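Local coordinates for Glyoxalase/bleomycin resistance protein/dioxygenase (Sphaerobacter thermophilus, PDB 4HC5) that probably acts as a dioxygenase, as a member of the glyoxalase/bleomycin resistance (vicinal oxygen chelate) superfamily, at residues Ile19-Gln24 and Leu65-Trp70; Gly82-Thr87 and Gln127-Glu132; Arg88-Ala93 and Gly114-Trp119. One frame throughout, in Å; residues are numbered along the deposited sequence. Where two conformers were deposited one is given.

In the fold
The chain builds two mixed four-stranded sheets of strand order 1-4-3-2, the paired βαβββ topology of the vicinal oxygen chelate fold. Contact 1 closes first along the chain and joins parallel strands 13-20 and 62-66 of the first sheet. Contact 2 does the same for strands 79-87 and 126-132 of the second, about 20 Å away centre to centre, yet I19 packs on I83 and F128 between them. Contact 3, nested in the loop that contact 2 closes and about 9 Å from it between centres, sets helix 90-99 against strand 116-121. Contacts 2 and 3 are bonded through E132 and I90, and both reach the second subunit, so the second half of the chain carries part of the dimer interface.

Contact 1: residues Ile19-Gln24 and Leu65-Trp70; sequences IIVSDQ and LGLPSW
The parallel strand pair 13-20/62-66 of the first βαβββ unit of a vicinal oxygen chelate fold ends here, where I19 and I20 run beside L65 and G66 before both segments turn away. G66 is gripped at both ends: its N donates to I19 O at 2.9 Å, and its O accepts from V21 N at 2.8 Å. I19 and L65 lie alongside each other on one face of the sheet, CD1 of I19 reaching CD2 of L65 at 3.6 Å; a chi1 of 62° wedges I19 CG1 between its own N and carbonyl carbon and brings the branch over to the leucine. Helix 24-34 packs on these two side chains through Y31. On the other face I20 and P68 slide past one another, with CG2 of I20 3.5 Å from the ring carbon CD of P68.

Beyond the strands, L67 swings its CD2 to 3.3 Å from V21 O, and its CG and CD1 cross the Q24 side chain at about a right angle. D23, at the N-cap of helix 24-34, accepts from K26 N with OD1. Q24, in the first turn, reaches back to the sheet: NE2 donates to L65 O over 2.9 Å, straight at 167°, and also bonds R50 O, which fixes the rotation of the amide. That amide stands almost perpendicular to the indole of W70, whose face lies over G66 CA. A water in the indole plane ties the two together, donating to Q24 OE1 at 3.1 Å and accepting from W70 NE1 at 3.0 Å.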
ATOM      1  N   ILE A  19       6.555   3.496  -0.886  1.00 15.51           N
ATOM      2  CA  ILE A  19       7.633   3.387   0.146  1.00 15.01           C
ATOM      3  C   ILE A  19       8.579   4.583  -0.124  1.00 15.20           C
ATOM      4  O   ILE A  19       8.560   5.176  -1.178  1.00 17.41           O
ATOM      5  CB  ILE A  19       8.339   2.069   0.133  1.00 17.55           C
ATOM      6  CG1 ILE A  19       9.049   1.819  -1.207  1.00 17.06           C
ATOM      7  CG2 ILE A  19       7.367   0.916   0.466  1.00 18.43           C
ATOM      8  CD1 ILE A  19      10.036   0.633  -1.227  1.00 20.62           C
ATOM      9  N   ILE A  20       9.346   4.914   0.868  1.00 14.90           N
ATOM     10  CA  ILE A  20      10.338   6.001   0.801  1.00 14.69           C
ATOM     11  C   ILE A  20      11.734   5.385   0.734  1.00 13.49           C
ATOM     12  O   ILE A  20      12.126   4.642   1.617  1.00 15.01           O
ATOM     13  CB  ILE A  20      10.146   6.946   2.001  1.00 14.16           C
ATOM     14  CG1 ILE A  20       8.683   7.388   2.225  1.00 17.35           C
ATOM     15  CG2 ILE A  20      11.044   8.203   1.838  1.00 16.58           C
ATOM     16  CD1 ILE A  20       8.023   8.167   1.105  1.00 17.73           C
ATOM     17  N   VAL A  21      12.446   5.830  -0.286  1.00 13.95           N
ATOM     18  CA  VAL A  21      13.797   5.389  -0.566  1.00 15.56           C
ATOM     19  C   VAL A  21      14.734   6.598  -0.642  1.00 16.27           C
ATOM     20  O   VAL A  21      14.266   7.722  -0.779  1.00 16.42           O
ATOM     21  CB  VAL A  21      13.902   4.515  -1.842  1.00 15.12           C
ATOM     22  CG1 VAL A  21      12.985   3.254  -1.691  1.00 17.40           C
ATOM     23  CG2 VAL A  21      13.635   5.286  -3.102  1.00 16.94           C
ATOM     24  N   SER A  22      16.045   6.350  -0.571  1.00 16.97           N
ATOM     25  CA  SER A  22      17.004   7.476  -0.640  1.00 17.08           C
ATOM     26  C   SER A  22      17.477   7.781  -2.063  1.00 16.64           C
ATOM     27  O   SER A  22      17.970   8.885  -2.352  1.00 19.39           O
ATOM     28  CB  SER A  22      18.184   7.193   0.238  1.00 18.36           C
ATOM     29  OG  SER A  22      18.842   5.986  -0.076  1.00 22.13           O
ATOM     30  N   ASP A  23      17.348   6.792  -2.959  1.00 17.33           N
ATOM     31  CA  ASP A  23      17.852   6.860  -4.310  1.00 17.89           C
ATOM     32  C   ASP A  23      16.979   5.982  -5.161  1.00 18.68           C
ATOM     33  O   ASP A  23      16.977   4.759  -5.064  1.00 18.29           O
ATOM     34  CB  ASP A  23      19.346   6.443  -4.319  1.00 21.28           C
ATOM     35  CG  ASP A  23      20.020   6.559  -5.630  1.00 25.52           C
ATOM     36  OD1 ASP A  23      19.451   6.121  -6.635  1.00 23.22           O
ATOM     37  OD2 ASP A  23      21.269   6.937  -5.651  1.00 31.27           O
ATOM     38  N   GLN A  24      16.292   6.639  -6.064  1.00 17.31           N
ATOM     39  CA  GLN A  24      15.359   5.925  -6.945  1.00 18.09           C
ATOM     40  C   GLN A  24      16.035   4.897  -7.859  1.00 18.34           C
ATOM     41  O   GLN A  24      15.464   3.797  -8.084  1.00 18.86           O
ATOM     42  CB  GLN A  24      14.399   6.835  -7.688  1.00 18.79           C
ATOM     43  CG  GLN A  24      13.495   7.674  -6.827  1.00 18.20           C
ATOM     44  CD  GLN A  24      12.579   8.539  -7.644  1.00 19.14           C
ATOM     45  OE1 GLN A  24      13.098   9.481  -8.346  1.00 20.92           O
ATOM     46  NE2 GLN A  24      11.338   8.296  -7.647  1.00 18.36           N
ATOM     47  N   LEU A  65       8.160   4.069  -5.648  1.00 14.76           N
ATOM     48  CA  LEU A  65       9.470   4.292  -4.989  1.00 14.75           C
ATOM     49  C   LEU A  65       9.649   5.789  -4.858  1.00 14.85           C
ATOM     50  O   LEU A  65      10.165   6.447  -5.736  1.00 17.73           O
ATOM     51  CB  LEU A  65      10.555   3.668  -5.869  1.00 16.67           C
ATOM     52  CG  LEU A  65      10.414   2.120  -6.117  1.00 17.05           C
ATOM     53  CD1 LEU A  65      11.565   1.609  -6.970  1.00 18.43           C
ATOM     54  CD2 LEU A  65      10.265   1.352  -4.781  1.00 17.09           C
ATOM     55  N   GLY A  66       9.133   6.310  -3.743  1.00 15.55           N
ATOM     56  CA  GLY A  66       9.102   7.739  -3.464  1.00 16.26           C
ATOM     57  C   GLY A  66      10.390   8.230  -2.769  1.00 14.53           C
ATOM     58  O   GLY A  66      11.169   7.439  -2.257  1.00 16.71           O
ATOM     59  N   LEU A  67      10.573   9.539  -2.774  1.00 16.43           N
ATOM     60  CA  LEU A  67      11.693  10.189  -2.083  1.00 15.44           C
ATOM     61  C   LEU A  67      11.195  11.040  -0.936  1.00 17.47           C
ATOM     62  O   LEU A  67      10.068  11.591  -1.057  1.00 17.45           O
ATOM     63  CB  LEU A  67      12.510  11.082  -3.022  1.00 16.96           C
ATOM     64  CG  LEU A  67      13.334  10.366  -4.115  1.00 17.16           C
ATOM     65  CD1 LEU A  67      13.801  11.367  -5.164  1.00 18.95           C
ATOM     66  CD2 LEU A  67      14.488   9.558  -3.520  1.00 19.58           C
ATOM     67  N   PRO A  68      12.016  11.276   0.105  1.00 15.95           N
ATOM     68  CA  PRO A  68      11.594  12.196   1.109  1.00 16.67           C
ATOM     69  C   PRO A  68      11.158  13.544   0.565  1.00 17.25           C
ATOM     70  O   PRO A  68      10.232  14.211   1.074  1.00 18.62           O
ATOM     71  CB  PRO A  68      12.805  12.291   2.013  1.00 16.27           C
ATOM     72  CG  PRO A  68      13.471  10.975   1.870  1.00 17.52           C
ATOM     73  CD  PRO A  68      13.252  10.585   0.447  1.00 15.05           C
ATOM     74  N   SER A  69      11.842  13.975  -0.485  1.00 16.78           N
ATOM     75  CA  SER A  69      11.513  15.273  -1.088  1.00 19.49           C
ATOM     76  C   SER A  69      10.145  15.421  -1.702  1.00 20.96           C
ATOM     77  O   SER A  69       9.725  16.530  -2.031  1.00 24.77           O
ATOM     78  CB  SER A  69      12.531  15.642  -2.097  1.00 19.01           C
ATOM     79  OG  SER A  69      12.633  14.709  -3.165  1.00 20.11           O
ATOM     80  N   TRP A  70       9.500  14.291  -1.938  1.00 19.44           N
ATOM     81  CA  TRP A  70       8.102  14.317  -2.399  1.00 21.12           C
ATOM     82  C   TRP A  70       7.136  14.902  -1.392  1.00 22.64           C
ATOM     83  O   TRP A  70       6.007  15.258  -1.759  1.00 24.28           O
ATOM     84  CB  TRP A  70       7.558  12.912  -2.719  1.00 21.88           C
ATOM     85  CG  TRP A  70       8.116  12.238  -3.962  1.00 22.38           C
ATOM     86  CD1 TRP A  70       9.173  12.582  -4.753  1.00 21.86           C
ATOM     87  CD2 TRP A  70       7.582  11.033  -4.546  1.00 20.32           C
ATOM     88  NE1 TRP A  70       9.362  11.664  -5.736  1.00 20.59           N
ATOM     89  CE2 TRP A  70       8.383  10.714  -5.666  1.00 23.63           C
ATOM     90  CE3 TRP A  70       6.556  10.193  -4.190  1.00 21.13           C
ATOM     91  CZ2 TRP A  70       8.120   9.623  -6.492  1.00 21.88           C
ATOM     92  CZ3 TRP A  70       6.285   9.093  -5.039  1.00 21.26           C
ATOM     93  CH2 TRP A  70       7.044   8.835  -6.161  1.00 24.41           C
TER
HETATM   94  O   HOH W   1      11.460  12.033  -7.817  1.00 22.67           O

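Contact 2: residues Gly82-Thr87 and Gln127-Glu132; sequences GISLIT and QFFLVE
L85 and F128 meet at the apolar centre, CD1 of the leucine coming obliquely to CG of the ring at 3.9 Å. I83 lies alongside the same phenylalanine and puts CG2 at the ring edge, in its plane. Further along this face, L130 CD1 packs between L85 CB and T87 CG2, 3.9 Å from the latter; CG anti to the backbone N (chi1 -179°) carries the branch to the neighbouring strand. On the opposite face the I86 side chain slants across V131, its CD1 3.9 Å from V131 CB, and S84 OG sits at the edge of the F129 ring, 3.8 Å from CD2.

The backbones bond in parallel register: L85 N to F129 O at 2.8 Å, V131 N to L85 O at 2.9 Å and T87 N to V131 O at 3.0 Å. The F129 N to I83 O bond, 3.4 Å, is weak, where the strands splay. At the polar end E132 OE2 accepts from I90 N, and T87 OG1 bonds M10 O of the second subunit. S84 to I86 pair antiparallel with a strand of that subunit, so the second mixed sheet of this vicinal oxygen chelate fold continues across the dimer interface.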
ATOM      1  N   GLY A  82       4.368  -1.370   6.725  1.00 18.26           N
ATOM      2  CA  GLY A  82       2.929  -1.747   6.771  1.00 18.69           C
ATOM      3  C   GLY A  82       2.531  -2.524   5.530  1.00 17.02           C
ATOM      4  O   GLY A  82       1.362  -2.807   5.306  1.00 16.98           O
ATOM      5  N   ILE A  83       3.485  -2.868   4.673  1.00 17.17           N
ATOM      6  CA  ILE A  83       3.242  -3.657   3.426  1.00 16.47           C
ATOM      7  C   ILE A  83       3.605  -5.099   3.710  1.00 18.00           C
ATOM      8  O   ILE A  83       4.705  -5.441   4.140  1.00 18.51           O
ATOM      9  CB  ILE A  83       3.988  -3.113   2.209  1.00 17.88           C
ATOM     10  CG1 ILE A  83       3.468  -1.722   1.860  1.00 18.30           C
ATOM     11  CG2 ILE A  83       3.860  -4.045   0.989  1.00 19.25           C
ATOM     12  CD1 ILE A  83       4.304  -0.915   0.857  1.00 19.73           C
ATOM     13  N   SER A  84       2.648  -5.973   3.381  1.00 16.35           N
ATOM     14  CA  SER A  84       2.866  -7.414   3.461  1.00 16.77           C
ATOM     15  C   SER A  84       2.861  -7.955   2.029  1.00 15.97           C
ATOM     16  O   SER A  84       2.073  -7.521   1.166  1.00 17.29           O
ATOM     17  CB  SER A  84       1.816  -8.121   4.274  1.00 17.52           C
ATOM     18  OG  SER A  84       1.776  -7.645   5.617  1.00 21.94           O
ATOM     19  N   LEU A  85       3.746  -8.879   1.765  1.00 15.96           N
ATOM     20  CA  LEU A  85       4.007  -9.469   0.458  1.00 15.74           C
ATOM     21  C   LEU A  85       3.737 -10.983   0.539  1.00 15.67           C
ATOM     22  O   LEU A  85       4.128 -11.619   1.503  1.00 18.37           O
ATOM     23  CB  LEU A  85       5.453  -9.236   0.038  1.00 17.08           C
ATOM     24  CG  LEU A  85       5.902  -7.766  -0.071  1.00 16.48           C
ATOM     25  CD1 LEU A  85       7.434  -7.701  -0.333  1.00 17.79           C
ATOM     26  CD2 LEU A  85       5.106  -6.995  -1.125  1.00 17.55           C
ATOM     27  N   ILE A  86       3.140 -11.514  -0.538  1.00 16.34           N
ATOM     28  CA  ILE A  86       2.883 -12.952  -0.644  1.00 17.16           C
ATOM     29  C   ILE A  86       3.874 -13.608  -1.610  1.00 17.04           C
ATOM     30  O   ILE A  86       4.199 -13.057  -2.679  1.00 19.23           O
ATOM     31  CB  ILE A  86       1.442 -13.239  -1.150  1.00 17.24           C
ATOM     32  CG1 ILE A  86       0.433 -12.718  -0.113  1.00 19.28           C
ATOM     33  CG2 ILE A  86       1.228 -14.706  -1.447  1.00 18.86           C
ATOM     34  CD1 ILE A  86       0.493 -13.253   1.270  1.00 24.76           C
ATOM     35  N   THR A  87       4.354 -14.787  -1.201  1.00 18.28           N
ATOM     36  CA  THR A  87       5.119 -15.661  -2.070  1.00 18.85           C
ATOM     37  C   THR A  87       4.430 -17.031  -2.035  1.00 18.98           C
ATOM     38  O   THR A  87       3.843 -17.409  -1.040  1.00 19.80           O
ATOM     39  CB  THR A  87       6.603 -15.789  -1.617  1.00 19.15           C
ATOM     40  OG1 THR A  87       7.303 -16.606  -2.548  1.00 22.13           O
ATOM     41  CG2 THR A  87       6.720 -16.390  -0.209  1.00 20.26           C
ATOM     42  N   GLN A 127      11.108  -2.307   5.955  1.00 15.31           N
ATOM     43  CA  GLN A 127      10.773  -3.680   6.342  0.50 15.30           C
ATOM     44  C   GLN A 127       9.405  -4.141   5.806  1.00 15.58           C
ATOM     45  O   GLN A 127       8.403  -3.430   5.827  1.00 16.88           O
ATOM     46  CB  GLN A 127      10.799  -3.857   7.861  0.50 18.45           C
ATOM     47  CG  GLN A 127      10.890  -5.356   8.250  0.50 17.50           C
ATOM     48  CD  GLN A 127      11.065  -5.563   9.755  0.50 20.59           C
ATOM     49  OE1 GLN A 127      12.052  -6.162  10.261  0.50 25.93           O
ATOM     50  NE2 GLN A 127      10.089  -5.119  10.457  0.50 23.53           N
ATOM     51  N   PHE A 128       9.494  -5.359   5.261  1.00 16.47           N
ATOM     52  CA  PHE A 128       8.260  -6.023   4.719  1.00 15.41           C
ATOM     53  C   PHE A 128       8.042  -7.303   5.494  1.00 15.00           C
ATOM     54  O   PHE A 128       8.985  -8.044   5.827  1.00 16.92           O
ATOM     55  CB  PHE A 128       8.452  -6.354   3.235  1.00 16.81           C
ATOM     56  CG  PHE A 128       8.699  -5.169   2.374  1.00 16.13           C
ATOM     57  CD1 PHE A 128       7.696  -4.428   1.870  1.00 16.34           C
ATOM     58  CD2 PHE A 128       9.978  -4.725   2.122  1.00 18.45           C
ATOM     59  CE1 PHE A 128       7.922  -3.321   1.093  1.00 18.28           C
ATOM     60  CE2 PHE A 128      10.227  -3.585   1.382  1.00 18.75           C
ATOM     61  CZ  PHE A 128       9.167  -2.895   0.808  1.00 19.32           C
ATOM     62  N   PHE A 129       6.765  -7.687   5.610  1.00 15.23           N
ATOM     63  CA  PHE A 129       6.338  -8.993   6.128  1.00 14.83           C
ATOM     64  C   PHE A 129       6.082  -9.881   4.913  1.00 14.24           C
ATOM     65  O   PHE A 129       5.356  -9.469   4.003  1.00 17.28           O
ATOM     66  CB  PHE A 129       5.090  -8.790   6.955  1.00 16.02           C
ATOM     67  CG  PHE A 129       4.607 -10.007   7.722  1.00 16.58           C
ATOM     68  CD1 PHE A 129       5.500 -10.758   8.489  1.00 16.89           C
ATOM     69  CD2 PHE A 129       3.255 -10.324   7.806  1.00 18.63           C
ATOM     70  CE1 PHE A 129       5.019 -11.812   9.244  1.00 19.01           C
ATOM     71  CE2 PHE A 129       2.792 -11.365   8.572  1.00 19.11           C
ATOM     72  CZ  PHE A 129       3.712 -12.103   9.312  1.00 18.80           C
ATOM     73  N   LEU A 130       6.754 -11.044   4.837  1.00 14.42           N
ATOM     74  CA  LEU A 130       6.722 -11.957   3.763  1.00 15.52           C
ATOM     75  C   LEU A 130       5.984 -13.199   4.249  1.00 14.69           C
ATOM     76  O   LEU A 130       6.415 -13.852   5.185  1.00 15.91           O
ATOM     77  CB  LEU A 130       8.126 -12.319   3.274  1.00 16.22           C
ATOM     78  CG  LEU A 130       8.215 -13.278   2.117  1.00 16.95           C
ATOM     79  CD1 LEU A 130       7.556 -12.711   0.859  1.00 19.24           C
ATOM     80  CD2 LEU A 130       9.696 -13.681   1.826  1.00 19.24           C
ATOM     81  N   VAL A 131       4.886 -13.535   3.555  1.00 15.62           N
ATOM     82  CA  VAL A 131       3.994 -14.612   3.951  1.00 16.29           C
ATOM     83  C   VAL A 131       3.779 -15.590   2.814  1.00 17.42           C
ATOM     84  O   VAL A 131       3.629 -15.195   1.672  1.00 17.76           O
ATOM     85  CB  VAL A 131       2.605 -14.035   4.425  1.00 18.76           C
ATOM     86  CG1 VAL A 131       1.761 -15.199   4.971  1.00 21.25           C
ATOM     87  CG2 VAL A 131       2.788 -12.949   5.446  1.00 22.14           C
ATOM     88  N   GLU A 132       3.814 -16.895   3.144  1.00 17.83           N
ATOM     89  CA  GLU A 132       3.579 -17.918   2.164  1.00 18.57           C
ATOM     90  C   GLU A 132       2.061 -18.066   2.007  1.00 22.67           C
ATOM     91  O   GLU A 132       1.350 -18.262   2.977  1.00 22.96           O
ATOM     92  CB  GLU A 132       4.175 -19.238   2.631  1.00 19.92           C
ATOM     93  CG  GLU A 132       4.141 -20.295   1.550  1.00 20.76           C
ATOM     94  CD  GLU A 132       5.011 -21.515   1.931  1.00 26.17           C
ATOM     95  OE1 GLU A 132       4.745 -22.231   2.970  1.00 33.44           O
ATOM     96  OE2 GLU A 132       5.983 -21.691   1.200  1.00 24.92           O
TER

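Contact 3: residues Arg88-Ala93 and Gly114-Trp119; sequences RDIDEA and GQRATW
D91 and R116 join helix 90-99 to strand 116-121 where, in this vicinal oxygen chelate fold, the helix lies against the second mixed sheet. The ionic part is a salt bridge to a single carboxylate oxygen: R116 NH2 donates to the syn side of D91 OD1 at 2.7 Å, and that oxygen lies close to the plane of the guanidinium, while R116 NH1 adds a weak bond to it at 3.4 Å. Carboxylate and guanidinium are turned 66° from each other, so the pair is not the coplanar, two-oxygen kind. A bend at chi3 (78°) turns the arginine head toward the helix; E132 OE1 is a second, distant and weak ionic partner of NH1.

Packing comes from I90, whose two branches divide the work. CG2 sits over one face of the R116 guanidinium, 3.6 Å from NH1. With CG1 anti to the backbone N (chi1 -158°), CD1 reaches the strand itself at A117 CA, 3.8 Å away, and leans toward T118 CG2.

Helix capping and one water make the third group. D89 is the N-cap, its OD1 accepting from E92 N at 3.1 Å from above the carboxylate plane. The water joins the cap to the bridge: it donates to D89 OD1 at 2.9 Å, and accepts from D91 N at 2.9 Å and, weakly, from R116 NH1.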
ATOM      1  N   ARG A  88       4.534 -17.743  -3.130  1.00 20.87           N
ATOM      2  CA  ARG A  88       4.021 -19.118  -3.179  1.00 23.48           C
ATOM      3  C   ARG A  88       4.956 -20.200  -2.640  1.00 22.69           C
ATOM      4  O   ARG A  88       4.544 -21.331  -2.385  1.00 27.69           O
ATOM      5  CB  ARG A  88       3.516 -19.452  -4.584  1.00 25.29           C
ATOM      6  CG  ARG A  88       2.398 -18.474  -4.972  1.00 29.90           C
ATOM      7  CD  ARG A  88       1.368 -19.004  -5.978  1.00 39.57           C
ATOM      8  NE  ARG A  88       0.397 -17.912  -6.231  1.00 44.00           N
ATOM      9  CZ  ARG A  88       0.518 -16.941  -7.141  1.00 47.02           C
ATOM     10  NH1 ARG A  88      -0.430 -15.993  -7.252  1.00 48.35           N
ATOM     11  NH2 ARG A  88       1.573 -16.904  -7.953  1.00 45.79           N
ATOM     12  N   ASP A  89       6.239 -19.880  -2.474  1.00 22.88           N
ATOM     13  CA  ASP A  89       7.259 -20.812  -1.920  1.00 22.02           C
ATOM     14  C   ASP A  89       8.257 -20.013  -1.065  1.00 20.32           C
ATOM     15  O   ASP A  89       9.176 -19.455  -1.557  1.00 20.83           O
ATOM     16  CB  ASP A  89       7.928 -21.610  -3.016  1.00 22.23           C
ATOM     17  CG  ASP A  89       8.858 -22.667  -2.483  1.00 28.60           C
ATOM     18  OD1 ASP A  89       9.226 -22.609  -1.338  1.00 26.56           O
ATOM     19  OD2 ASP A  89       9.208 -23.533  -3.269  1.00 35.85           O
ATOM     20  N   ILE A  90       7.983 -19.955   0.219  1.00 19.19           N
ATOM     21  CA  ILE A  90       8.772 -19.141   1.121  1.00 19.09           C
ATOM     22  C   ILE A  90      10.156 -19.730   1.411  1.00 21.10           C
ATOM     23  O   ILE A  90      11.057 -19.007   1.642  1.00 19.21           O
ATOM     24  CB  ILE A  90       8.006 -18.733   2.399  1.00 18.42           C
ATOM     25  CG1 ILE A  90       8.662 -17.499   2.998  1.00 18.87           C
ATOM     26  CG2 ILE A  90       7.938 -19.881   3.382  1.00 20.89           C
ATOM     27  CD1 ILE A  90       7.891 -16.832   4.089  1.00 19.79           C
ATOM     28  N   ASP A  91      10.294 -21.038   1.328  1.00 20.88           N
ATOM     29  CA  ASP A  91      11.599 -21.653   1.518  1.00 20.98           C
ATOM     30  C   ASP A  91      12.509 -21.252   0.348  1.00 22.54           C
ATOM     31  O   ASP A  91      13.624 -20.908   0.529  1.00 22.59           O
ATOM     32  CB  ASP A  91      11.471 -23.149   1.584  1.00 22.63           C
ATOM     33  CG  ASP A  91      10.913 -23.614   2.869  1.00 27.61           C
ATOM     34  OD1 ASP A  91      10.996 -22.914   3.856  1.00 32.68           O
ATOM     35  OD2 ASP A  91      10.402 -24.716   2.852  1.00 39.66           O
ATOM     36  N   GLU A  92      11.991 -21.289  -0.855  1.00 21.73           N
ATOM     37  CA  GLU A  92      12.766 -20.882  -2.024  1.00 22.01           C
ATOM     38  C   GLU A  92      13.076 -19.400  -1.995  1.00 20.21           C
ATOM     39  O   GLU A  92      14.184 -18.979  -2.324  1.00 21.36           O
ATOM     40  CB  GLU A  92      12.043 -21.250  -3.306  1.00 27.46           C
ATOM     41  CG  GLU A  92      12.889 -21.002  -4.527  1.00 38.16           C
ATOM     42  CD  GLU A  92      14.125 -21.936  -4.576  1.00 43.23           C
ATOM     43  OE1 GLU A  92      15.117 -21.525  -5.184  1.00 68.81           O
ATOM     44  OE2 GLU A  92      14.131 -23.073  -3.998  1.00 60.77           O
ATOM     45  N   ALA A  93      12.074 -18.592  -1.624  1.00 19.87           N
ATOM     46  CA  ALA A  93      12.280 -17.128  -1.559  1.00 18.44           C
ATOM     47  C   ALA A  93      13.395 -16.810  -0.545  1.00 18.20           C
ATOM     48  O   ALA A  93      14.316 -16.017  -0.802  1.00 19.57           O
ATOM     49  CB  ALA A  93      11.004 -16.348  -1.239  1.00 20.53           C
ATOM     50  N   GLY A 114      -1.475 -20.062  11.030  1.00 26.31           N
ATOM     51  CA  GLY A 114      -1.363 -21.244  10.133  1.00 27.34           C
ATOM     52  C   GLY A 114      -0.643 -21.066   8.822  1.00 25.04           C
ATOM     53  O   GLY A 114      -0.688 -21.927   7.978  1.00 36.51           O
ATOM     54  N   GLN A 115       0.137 -19.960   8.715  1.00 25.06           N
ATOM     55  CA  GLN A 115       0.947 -19.649   7.542  1.00 25.93           C
ATOM     56  C   GLN A 115       2.346 -19.370   8.001  1.00 20.34           C
ATOM     57  O   GLN A 115       2.534 -18.761   9.075  1.00 19.15           O
ATOM     58  CB  GLN A 115       0.422 -18.437   6.810  1.00 25.48           C
ATOM     59  CG  GLN A 115      -0.861 -18.655   6.078  1.00 30.17           C
ATOM     60  CD  GLN A 115      -1.290 -17.349   5.393  1.00 35.47           C
ATOM     61  OE1 GLN A 115      -1.551 -16.324   6.090  1.00 37.87           O
ATOM     62  NE2 GLN A 115      -1.322 -17.338   4.011  1.00 38.46           N
ATOM     63  N   ARG A 116       3.302 -19.716   7.164  1.00 21.89           N
ATOM     64  CA  ARG A 116       4.686 -19.461   7.420  1.00 18.76           C
ATOM     65  C   ARG A 116       5.049 -18.075   6.900  1.00 20.09           C
ATOM     66  O   ARG A 116       4.538 -17.650   5.925  1.00 18.94           O
ATOM     67  CB  ARG A 116       5.541 -20.549   6.825  1.00 22.04           C
ATOM     68  CG  ARG A 116       5.342 -21.867   7.539  1.00 25.63           C
ATOM     69  CD  ARG A 116       5.911 -22.989   6.711  1.00 35.42           C
ATOM     70  NE  ARG A 116       7.326 -23.015   6.850  1.00 37.35           N
ATOM     71  CZ  ARG A 116       8.161 -23.131   5.841  1.00 33.52           C
ATOM     72  NH1 ARG A 116       7.709 -23.235   4.619  1.00 36.23           N
ATOM     73  NH2 ARG A 116       9.424 -23.143   6.087  1.00 37.17           N
ATOM     74  N   ALA A 117       5.895 -17.409   7.659  1.00 17.15           N
ATOM     75  CA  ALA A 117       6.236 -15.998   7.393  1.00 16.32           C
ATOM     76  C   ALA A 117       7.599 -15.677   7.950  1.00 15.46           C
ATOM     77  O   ALA A 117       8.114 -16.334   8.887  1.00 17.18           O
ATOM     78  CB  ALA A 117       5.175 -15.071   7.939  1.00 17.42           C
ATOM     79  N   THR A 118       8.114 -14.548   7.458  1.00 16.41           N
ATOM     80  CA  THR A 118       9.282 -13.896   8.033  1.00 15.79           C
ATOM     81  C   THR A 118       9.301 -12.437   7.627  1.00 14.88           C
ATOM     82  O   THR A 118       8.384 -11.975   6.966  1.00 16.06           O
ATOM     83  CB  THR A 118      10.601 -14.650   7.718  1.00 19.39           C
ATOM     84  OG1 THR A 118      11.662 -14.037   8.503  1.00 21.99           O
ATOM     85  CG2 THR A 118      10.919 -14.742   6.243  1.00 22.05           C
ATOM     86  N   TRP A 119      10.351 -11.751   7.970  1.00 15.37           N
ATOM     87  CA  TRP A 119      10.529 -10.320   7.616  0.50 15.03           C
ATOM     88  C   TRP A 119      11.862 -10.087   6.956  1.00 14.66           C
ATOM     89  O   TRP A 119      12.868 -10.745   7.272  1.00 16.12           O
ATOM     90  CB  TRP A 119      10.531  -9.431   8.875  0.50 14.93           C
ATOM     91  CG  TRP A 119       9.193  -9.433   9.617  0.50 16.39           C
ATOM     92  CD1 TRP A 119       8.218  -8.421   9.603  0.50 15.68           C
ATOM     93  CD2 TRP A 119       8.661 -10.464  10.528  0.50 17.79           C
ATOM     94  NE1 TRP A 119       7.200  -8.755  10.399  0.50 17.31           N
ATOM     95  CE2 TRP A 119       7.402  -9.960  11.022  0.50 21.39           C
ATOM     96  CE3 TRP A 119       9.109 -11.718  10.978  0.50 16.55           C
ATOM     97  CZ2 TRP A 119       6.583 -10.730  11.886  0.50 20.37           C
ATOM     98  CZ3 TRP A 119       8.325 -12.450  11.903  0.50 22.99           C
ATOM     99  CH2 TRP A 119       7.083 -11.980  12.324  0.50 21.45           C
TER
HETATM  100  O   HOH W   2       8.221 -23.108   1.282  1.00 34.07           O